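PDB 3BN1: GDP-perosamine synthase from Caulobacter crescentus, which catalyses the pyridoxal phosphate-dependent transfer of an amino group from L-glutamate to GDP-4-keto-6-deoxy-D-mannose, giving GDP-perosamine for O-antigen synthesis. Local coordinates for residues M131-Y136 and I157-E162; G137-M142 and A166-K171. One frame throughout, in Å; residues are numbered along the deposited sequence.

Contact 1 (M131-Y136 and I157-E162); sequences MPVHLY and IEDAAE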
ATOM      1  N   MET A 131      17.239  -8.132  11.849  1.00  6.62           N
ATOM      2  CA  MET A 131      15.799  -8.378  11.738  1.00  4.03           C
ATOM      3  C   MET A 131      15.441  -9.831  12.128  1.00 19.17           C
ATOM      4  O   MET A 131      15.320 -10.745  11.292  1.00  9.29           O
ATOM      5  CB  MET A 131      15.304  -8.067  10.305  1.00  7.72           C
ATOM      6  CG  MET A 131      13.797  -8.262  10.163  1.00  5.74           C
ATOM      7  SD  MET A 131      13.252  -8.124   8.398  1.00 12.66           S
ATOM      8  CE  MET A 131      13.619  -6.298   8.078  1.00  7.84           C
ATOM      9  N   PRO A 132      15.204 -10.041  13.412  1.00 12.52           N
ATOM     10  CA  PRO A 132      14.735 -11.363  13.802  1.00 14.98           C
ATOM     11  C   PRO A 132      13.285 -11.529  13.242  1.00 14.26           C
ATOM     12  O   PRO A 132      12.478 -10.584  13.201  1.00 11.01           O
ATOM     13  CB  PRO A 132      14.770 -11.305  15.349  1.00 12.32           C
ATOM     14  CG  PRO A 132      14.586  -9.845  15.621  1.00 12.37           C
ATOM     15  CD  PRO A 132      15.480  -9.196  14.600  1.00  5.03           C
ATOM     16  N   VAL A 133      12.959 -12.729  12.765  1.00  6.36           N
ATOM     17  CA  VAL A 133      11.620 -12.997  12.297  1.00  4.03           C
ATOM     18  C   VAL A 133      11.046 -14.099  13.194  1.00  4.14           C
ATOM     19  O   VAL A 133      11.641 -15.172  13.311  1.00 10.99           O
ATOM     20  CB  VAL A 133      11.587 -13.461  10.845  1.00 13.86           C
ATOM     21  CG1 VAL A 133      10.162 -13.824  10.424  1.00  8.02           C
ATOM     22  CG2 VAL A 133      12.280 -12.440   9.931  1.00  3.03           C
ATOM     23  N   HIS A 134       9.853 -13.847  13.746  1.00  8.00           N
ATOM     24  CA  HIS A 134       9.200 -14.829  14.633  1.00 10.52           C
ATOM     25  C   HIS A 134       8.331 -15.791  13.776  1.00 12.09           C
ATOM     26  O   HIS A 134       7.134 -15.637  13.641  1.00  8.04           O
ATOM     27  CB  HIS A 134       8.399 -14.099  15.755  1.00  6.48           C
ATOM     28  CG  HIS A 134       9.137 -12.970  16.417  1.00  7.05           C
ATOM     29  ND1 HIS A 134      10.450 -13.074  16.827  1.00 10.56           N
ATOM     30  CD2 HIS A 134       8.705 -11.766  16.878  1.00 10.83           C
ATOM     31  CE1 HIS A 134      10.824 -11.951  17.420  1.00 13.32           C
ATOM     32  NE2 HIS A 134       9.775 -11.147  17.491  1.00  3.47           N
ATOM     33  N   LEU A 135       8.967 -16.808  13.195  1.00  7.87           N
ATOM     34  CA  LEU A 135       8.276 -17.704  12.289  1.00  7.58           C
ATOM     35  C   LEU A 135       7.230 -18.601  12.939  1.00 24.55           C
ATOM     36  O   LEU A 135       7.488 -19.176  13.998  1.00  9.10           O
ATOM     37  CB  LEU A 135       9.330 -18.577  11.646  1.00  2.62           C
ATOM     38  CG  LEU A 135      10.148 -17.988  10.508  1.00 11.10           C
ATOM     39  CD1 LEU A 135      10.983 -19.154   9.877  1.00  9.28           C
ATOM     40  CD2 LEU A 135       9.211 -17.308   9.496  1.00  9.64           C
ATOM     41  N   TYR A 136       6.092 -18.775  12.262  1.00  9.42           N
ATOM     42  CA  TYR A 136       5.041 -19.679  12.736  1.00 17.70           C
ATOM     43  C   TYR A 136       4.342 -19.289  14.048  1.00  9.45           C
ATOM     44  O   TYR A 136       3.389 -19.943  14.512  1.00 17.83           O
ATOM     45  CB  TYR A 136       5.568 -21.115  12.687  1.00  3.99           C
ATOM     46  CG  TYR A 136       6.082 -21.346  11.283  1.00  6.19           C
ATOM     47  CD1 TYR A 136       5.386 -20.771  10.211  1.00  6.62           C
ATOM     48  CD2 TYR A 136       7.316 -21.896  11.054  1.00 10.05           C
ATOM     49  CE1 TYR A 136       5.848 -20.813   8.942  1.00  9.05           C
ATOM     50  CE2 TYR A 136       7.785 -22.017   9.751  1.00 13.17           C
ATOM     51  CZ  TYR A 136       7.040 -21.476   8.715  1.00 16.84           C
ATOM     52  OH  TYR A 136       7.465 -21.557   7.417  1.00 17.12           O
ATOM     53  N   ILE A 157      14.864  -4.951  14.609  1.00 13.30           N
ATOM     54  CA  ILE A 157      13.502  -4.740  14.214  1.00 12.47           C
ATOM     55  C   ILE A 157      12.874  -6.114  14.110  1.00 18.39           C
ATOM     56  O   ILE A 157      13.351  -6.986  13.366  1.00  8.81           O
ATOM     57  CB  ILE A 157      13.394  -4.050  12.848  1.00 19.59           C
ATOM     58  CG1 ILE A 157      11.947  -4.150  12.350  1.00 11.74           C
ATOM     59  CG2 ILE A 157      14.472  -4.611  11.866  1.00 12.15           C
ATOM     60  CD1 ILE A 157      11.719  -3.665  10.934  1.00 12.12           C
ATOM     61  N   GLU A 158      11.827  -6.343  14.887  1.00 10.79           N
ATOM     62  CA  GLU A 158      11.197  -7.670  14.811  1.00  2.31           C
ATOM     63  C   GLU A 158      10.228  -7.747  13.616  1.00  1.69           C
ATOM     64  O   GLU A 158       9.274  -6.929  13.455  1.00  5.61           O
ATOM     65  CB  GLU A 158      10.326  -7.920  16.028  1.00 10.73           C
ATOM     66  CG  GLU A 158      10.939  -7.747  17.458  1.00 14.02           C
ATOM     67  CD  GLU A 158       9.769  -7.701  18.516  1.00 14.49           C
ATOM     68  OE1 GLU A 158       8.964  -8.680  18.544  1.00  9.81           O
ATOM     69  OE2 GLU A 158       9.617  -6.665  19.238  1.00 19.86           O
ATOM     70  N   ASP A 159      10.431  -8.756  12.788  1.00 11.70           N
ATOM     71  CA  ASP A 159       9.400  -9.020  11.774  1.00  7.27           C
ATOM     72  C   ASP A 159       8.442  -9.924  12.551  1.00 12.37           C
ATOM     73  O   ASP A 159       8.639 -11.159  12.662  1.00  7.44           O
ATOM     74  CB  ASP A 159       9.909  -9.809  10.576  1.00 12.77           C
ATOM     75  CG  ASP A 159       8.836  -9.965   9.519  1.00 24.27           C
ATOM     76  OD1 ASP A 159       7.638  -9.682   9.804  1.00 11.53           O
ATOM     77  OD2 ASP A 159       9.195 -10.316   8.373  1.00 13.96           O
ATOM     78  N   ALA A 160       7.415  -9.338  13.149  1.00 12.45           N
ATOM     79  CA  ALA A 160       6.497 -10.152  13.964  1.00 12.95           C
ATOM     80  C   ALA A 160       5.230 -10.523  13.215  1.00 31.17           C
ATOM     81  O   ALA A 160       4.197 -10.773  13.852  1.00 16.19           O
ATOM     82  CB  ALA A 160       6.134  -9.400  15.246  1.00  8.64           C
ATOM     83  N   ALA A 161       5.287 -10.512  11.880  1.00 10.96           N
ATOM     84  CA  ALA A 161       4.110 -10.810  11.024  1.00 13.92           C
ATOM     85  C   ALA A 161       3.294 -12.031  11.400  1.00 16.92           C
ATOM     86  O   ALA A 161       2.105 -12.075  11.139  1.00 19.58           O
ATOM     87  CB  ALA A 161       4.505 -10.935   9.482  1.00  2.28           C
ATOM     88  N   GLU A 162       3.941 -13.060  11.929  1.00  6.89           N
ATOM     89  CA  GLU A 162       3.189 -14.300  12.161  1.00  7.35           C
ATOM     90  C   GLU A 162       2.958 -14.572  13.626  1.00 29.75           C
ATOM     91  O   GLU A 162       2.558 -15.688  13.982  1.00 14.94           O
ATOM     92  CB  GLU A 162       4.079 -15.428  11.586  1.00  6.18           C
ATOM     93  CG  GLU A 162       4.542 -15.061  10.164  1.00 11.96           C
ATOM     94  CD  GLU A 162       5.428 -16.123   9.512  1.00 17.11           C
ATOM     95  OE1 GLU A 162       5.761 -17.137  10.161  1.00 14.68           O
ATOM     96  OE2 GLU A 162       5.778 -15.963   8.310  1.00 17.40           O
TER
HETATM   97  O   HOH W   1       6.995 -13.337  12.197  1.00 15.34           O

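Contact 2 (G137-M142 and A166-K171); sequences GQICDM and ATYRGK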
ATOM      1  N   GLY A 137       4.764 -18.160  14.598  1.00 14.24           N
ATOM      2  CA  GLY A 137       4.116 -17.711  15.832  1.00  8.29           C
ATOM      3  C   GLY A 137       5.001 -17.859  17.046  1.00 12.53           C
ATOM      4  O   GLY A 137       4.552 -17.689  18.190  1.00 11.18           O
ATOM      5  N   GLN A 138       6.264 -18.188  16.808  1.00 13.27           N
ATOM      6  CA  GLN A 138       7.193 -18.387  17.907  1.00  2.63           C
ATOM      7  C   GLN A 138       8.238 -17.275  17.882  1.00 11.34           C
ATOM      8  O   GLN A 138       8.965 -17.157  16.873  1.00  9.62           O
ATOM      9  CB  GLN A 138       7.936 -19.729  17.711  1.00  8.23           C
ATOM     10  CG  GLN A 138       8.919 -20.064  18.810  1.00  5.26           C
ATOM     11  CD  GLN A 138       9.148 -21.553  19.042  1.00 21.84           C
ATOM     12  OE1 GLN A 138       9.190 -21.977  20.220  1.00 12.47           O
ATOM     13  NE2 GLN A 138       9.200 -22.366  17.969  1.00 10.06           N
ATOM     14  N   ILE A 139       8.389 -16.565  19.011  1.00 11.01           N
ATOM     15  CA  ILE A 139       9.444 -15.493  19.142  1.00  3.51           C
ATOM     16  C   ILE A 139      10.881 -16.040  19.135  1.00  9.65           C
ATOM     17  O   ILE A 139      11.169 -17.057  19.777  1.00 10.14           O
ATOM     18  CB  ILE A 139       9.144 -14.591  20.373  1.00 13.76           C
ATOM     19  CG1 ILE A 139       7.792 -13.852  20.161  1.00  8.22           C
ATOM     20  CG2 ILE A 139      10.288 -13.612  20.640  1.00  7.98           C
ATOM     21  CD1 ILE A 139       7.198 -13.094  21.333  1.00 13.92           C
ATOM     22  N   CYS A 140      11.797 -15.400  18.397  1.00 17.13           N
ATOM     23  CA  CYS A 140      13.186 -15.848  18.397  1.00 15.99           C
ATOM     24  C   CYS A 140      13.766 -15.663  19.795  1.00 16.40           C
ATOM     25  O   CYS A 140      13.141 -15.037  20.662  1.00  9.56           O
ATOM     26  CB  CYS A 140      14.012 -14.912  17.521  1.00  7.13           C
ATOM     27  SG  CYS A 140      13.454 -14.894  15.784  1.00 10.96           S
ATOM     28  N   ASP A 141      14.956 -16.227  20.007  1.00  7.39           N
ATOM     29  CA  ASP A 141      15.619 -16.090  21.299  1.00 14.56           C
ATOM     30  C   ASP A 141      16.192 -14.690  21.454  1.00  9.37           C
ATOM     31  O   ASP A 141      17.380 -14.430  21.203  1.00 11.16           O
ATOM     32  CB  ASP A 141      16.707 -17.150  21.470  1.00 12.09           C
ATOM     33  CG  ASP A 141      17.060 -17.381  22.958  1.00 22.96           C
ATOM     34  OD1 ASP A 141      16.433 -16.808  23.876  1.00 14.00           O
ATOM     35  OD2 ASP A 141      17.953 -18.195  23.232  1.00 18.20           O
ATOM     36  N   MET A 142      15.307 -13.795  21.846  1.00  9.08           N
ATOM     37  CA  MET A 142      15.605 -12.367  21.914  1.00 10.87           C
ATOM     38  C   MET A 142      16.719 -11.843  22.760  1.00  8.50           C
ATOM     39  O   MET A 142      17.472 -10.975  22.349  1.00 12.68           O
ATOM     40  CB  MET A 142      14.341 -11.523  22.075  1.00  3.54           C
ATOM     41  CG  MET A 142      13.361 -11.717  20.943  1.00 16.24           C
ATOM     42  SD  MET A 142      14.058 -11.178  19.326  1.00 16.57           S
ATOM     43  CE  MET A 142      14.459  -9.398  19.603  1.00  7.62           C
ATOM     44  N   ALA A 166       2.156 -13.563  20.729  1.00  6.41           N
ATOM     45  CA  ALA A 166       3.214 -14.383  21.298  1.00  7.19           C
ATOM     46  C   ALA A 166       3.901 -13.587  22.417  1.00 20.26           C
ATOM     47  O   ALA A 166       3.864 -12.358  22.451  1.00 12.39           O
ATOM     48  CB  ALA A 166       4.258 -14.813  20.128  1.00  6.81           C
ATOM     49  N   THR A 167       4.550 -14.269  23.342  1.00 19.37           N
ATOM     50  CA  THR A 167       5.260 -13.550  24.403  1.00 10.15           C
ATOM     51  C   THR A 167       6.628 -14.217  24.616  1.00 11.03           C
ATOM     52  O   THR A 167       6.859 -15.377  24.256  1.00  4.55           O
ATOM     53  CB  THR A 167       4.512 -13.579  25.775  1.00 10.91           C
ATOM     54  OG1 THR A 167       4.314 -14.956  26.144  1.00  9.11           O
ATOM     55  CG2 THR A 167       3.192 -12.838  25.703  1.00 17.98           C
ATOM     56  N   TYR A 168       7.514 -13.482  25.271  1.00 11.09           N
ATOM     57  CA  TYR A 168       8.863 -13.946  25.496  1.00 16.43           C
ATOM     58  C   TYR A 168       9.300 -13.336  26.820  1.00 18.38           C
ATOM     59  O   TYR A 168       9.347 -12.105  26.981  1.00 12.18           O
ATOM     60  CB  TYR A 168       9.751 -13.400  24.360  1.00  8.91           C
ATOM     61  CG  TYR A 168      11.212 -13.748  24.516  1.00 21.90           C
ATOM     62  CD1 TYR A 168      11.704 -14.962  23.989  1.00 15.86           C
ATOM     63  CD2 TYR A 168      12.095 -12.909  25.235  1.00  5.23           C
ATOM     64  CE1 TYR A 168      13.023 -15.347  24.168  1.00  4.94           C
ATOM     65  CE2 TYR A 168      13.459 -13.288  25.424  1.00 12.63           C
ATOM     66  CZ  TYR A 168      13.922 -14.509  24.880  1.00 12.81           C
ATOM     67  OH  TYR A 168      15.267 -14.888  25.010  1.00 17.25           O
ATOM     68  N   ARG A 169       9.615 -14.206  27.766  1.00 13.42           N
ATOM     69  CA  ARG A 169      10.079 -13.752  29.069  1.00 16.75           C
ATOM     70  C   ARG A 169       9.385 -12.483  29.596  1.00 18.50           C
ATOM     71  O   ARG A 169      10.020 -11.503  30.031  1.00 14.05           O
ATOM     72  CB  ARG A 169      11.592 -13.647  29.048  1.00  7.14           C
ATOM     73  CG  ARG A 169      12.206 -15.017  28.701  1.00  6.94           C
ATOM     74  CD  ARG A 169      13.688 -14.871  28.655  1.00  5.21           C
ATOM     75  NE  ARG A 169      14.358 -16.131  28.233  1.00 24.99           N
ATOM     76  CZ  ARG A 169      15.674 -16.264  27.945  1.00 17.80           C
ATOM     77  NH1 ARG A 169      16.518 -15.230  28.024  1.00 30.15           N
ATOM     78  NH2 ARG A 169      16.176 -17.440  27.566  1.00 45.29           N
ATOM     79  N   GLY A 170       8.058 -12.560  29.527  1.00 14.16           N
ATOM     80  CA  GLY A 170       7.076 -11.609  30.038  1.00 13.44           C
ATOM     81  C   GLY A 170       6.643 -10.441  29.161  1.00 38.35           C
ATOM     82  O   GLY A 170       5.907  -9.537  29.607  1.00 17.03           O
ATOM     83  N   LYS A 171       7.117 -10.469  27.920  1.00 15.71           N
ATOM     84  CA  LYS A 171       6.857  -9.379  26.966  1.00 10.47           C
ATOM     85  C   LYS A 171       6.176  -9.920  25.733  1.00  7.07           C
ATOM     86  O   LYS A 171       6.479 -11.020  25.305  1.00 14.10           O
ATOM     87  CB  LYS A 171       8.205  -8.800  26.572  1.00 12.07           C
ATOM     88  CG  LYS A 171       8.963  -8.154  27.794  1.00 12.06           C
ATOM     89  CD  LYS A 171      10.178  -7.426  27.226  1.00 18.16           C
ATOM     90  CE  LYS A 171      10.192  -5.967  27.674  1.00 99.89           C
ATOM     91  NZ  LYS A 171       9.921  -5.079  26.514  1.00 36.87           N
TER

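Contact 1 (M131-Y136 and I157-E162)
H134 reaches across to E158. Its NE2 donates to E158 OE1 at 2.8 Å, with the oxygen in the plane of the imidazole. OE1 is met on its anti side, and the ring and carboxylate planes are 52° apart. E158 is gripped further by backbone N-H groups: G174 donates to OE1, L176 and G177 to OE2. This should stabilise a negative charge on the buried carboxylate.

The backbones run side by side in the same direction. D159 N donates to P132 O (2.8 Å), and H134 N to D159 O (3.1 Å). V133 CG2 packs on D159 CB at 3.6 Å. With D159 CG anti to the backbone N (chi1 -176°), the carboxylate lies beside the carbonyl carbon, where OD1 can accept the N-H of A161 two residues on, an Asx turn. OD2 is hydrogen-bonded to S91 OG.

Further along, E162 OE1 accepts from Y136 N at 2.7 Å, nearly along the C-O axis. Its OE2 bonds O3 of the cofactor-modified lysine at 188. E162 thus ties the loop to the cofactor. Water 1 joins D159 O, E162 N and, weakly, H134 O.

The contact continues the parallel pairing of strands 127-130 and 155-159 in the central sheet of the aminotransferase fold. Strand 179-183 flanks 155-159. Helices 62-72 and 90-98 pack on M131, and helix 62-72 also on I157.

Contact 2 (G137-M142 and A166-K171)
Y168 and D141 make the polar link of this contact. Y168 OH donates to D141 OD1 at 2.5 Å, and the oxygen lies at the ring edge, near its plane. The carboxylate and ring planes are 57° apart. Y168 CG is anti to the backbone N (chi1 177°), which carries the hydroxyl to D141, just before helix 142-151. The same hydroxyl accepts the backbone N-H of D143.

The charged contact is weaker. R169 NH2 lies 3.8 Å from D141 OD1, a long salt bridge with the oxygen over the guanidinium face, so no N-H points at it. The stronger partner of R169 is D143, which binds NH1.

Y168 to K171 form a type I' turn that joins the short strands 167-168 and 171-172 into a beta hairpin. Y168 N donates to K171 O, and K171 N to Y168 O. The hairpin lies beside the loop that leads from strand 127-130 into helix 142-151.

M142 CB packs over one face of the tyrosine ring in a CH-pi contact, 4.1 Å from the ring centroid. R169 CG, from the same hairpin as the ring, lies over the opposite face, toward the rim. Apolar contacts of I139 are separate from these. Its CG2 touches Y168 CB at 3.8 Å, and its CD1 reaches A166 CB at 3.6 Å. T282 and P144 also touch Y168.

Contacts 1 and 2 are successive parts of one region, with centres 10 Å apart. The loop 131-136 runs directly into 137-142, and strand 155-159 is followed in the chain by the hairpin strand 167-168. The segments alternate along the chain. H134 joins the two contacts: its ND1 accepts a hydrogen bond from the backbone N of C140 (3.1 Å), and its CE1 is 3.8 Å from M142 SD. C140 SG also packs 3.1 Å from V133 O. Contact 1 is the nearer to the active site, with the E162 side chain about 5 Å from the bound 2-oxoglutarate. Contact 2 lies farther out, with G137 about 12 Å from that ligand.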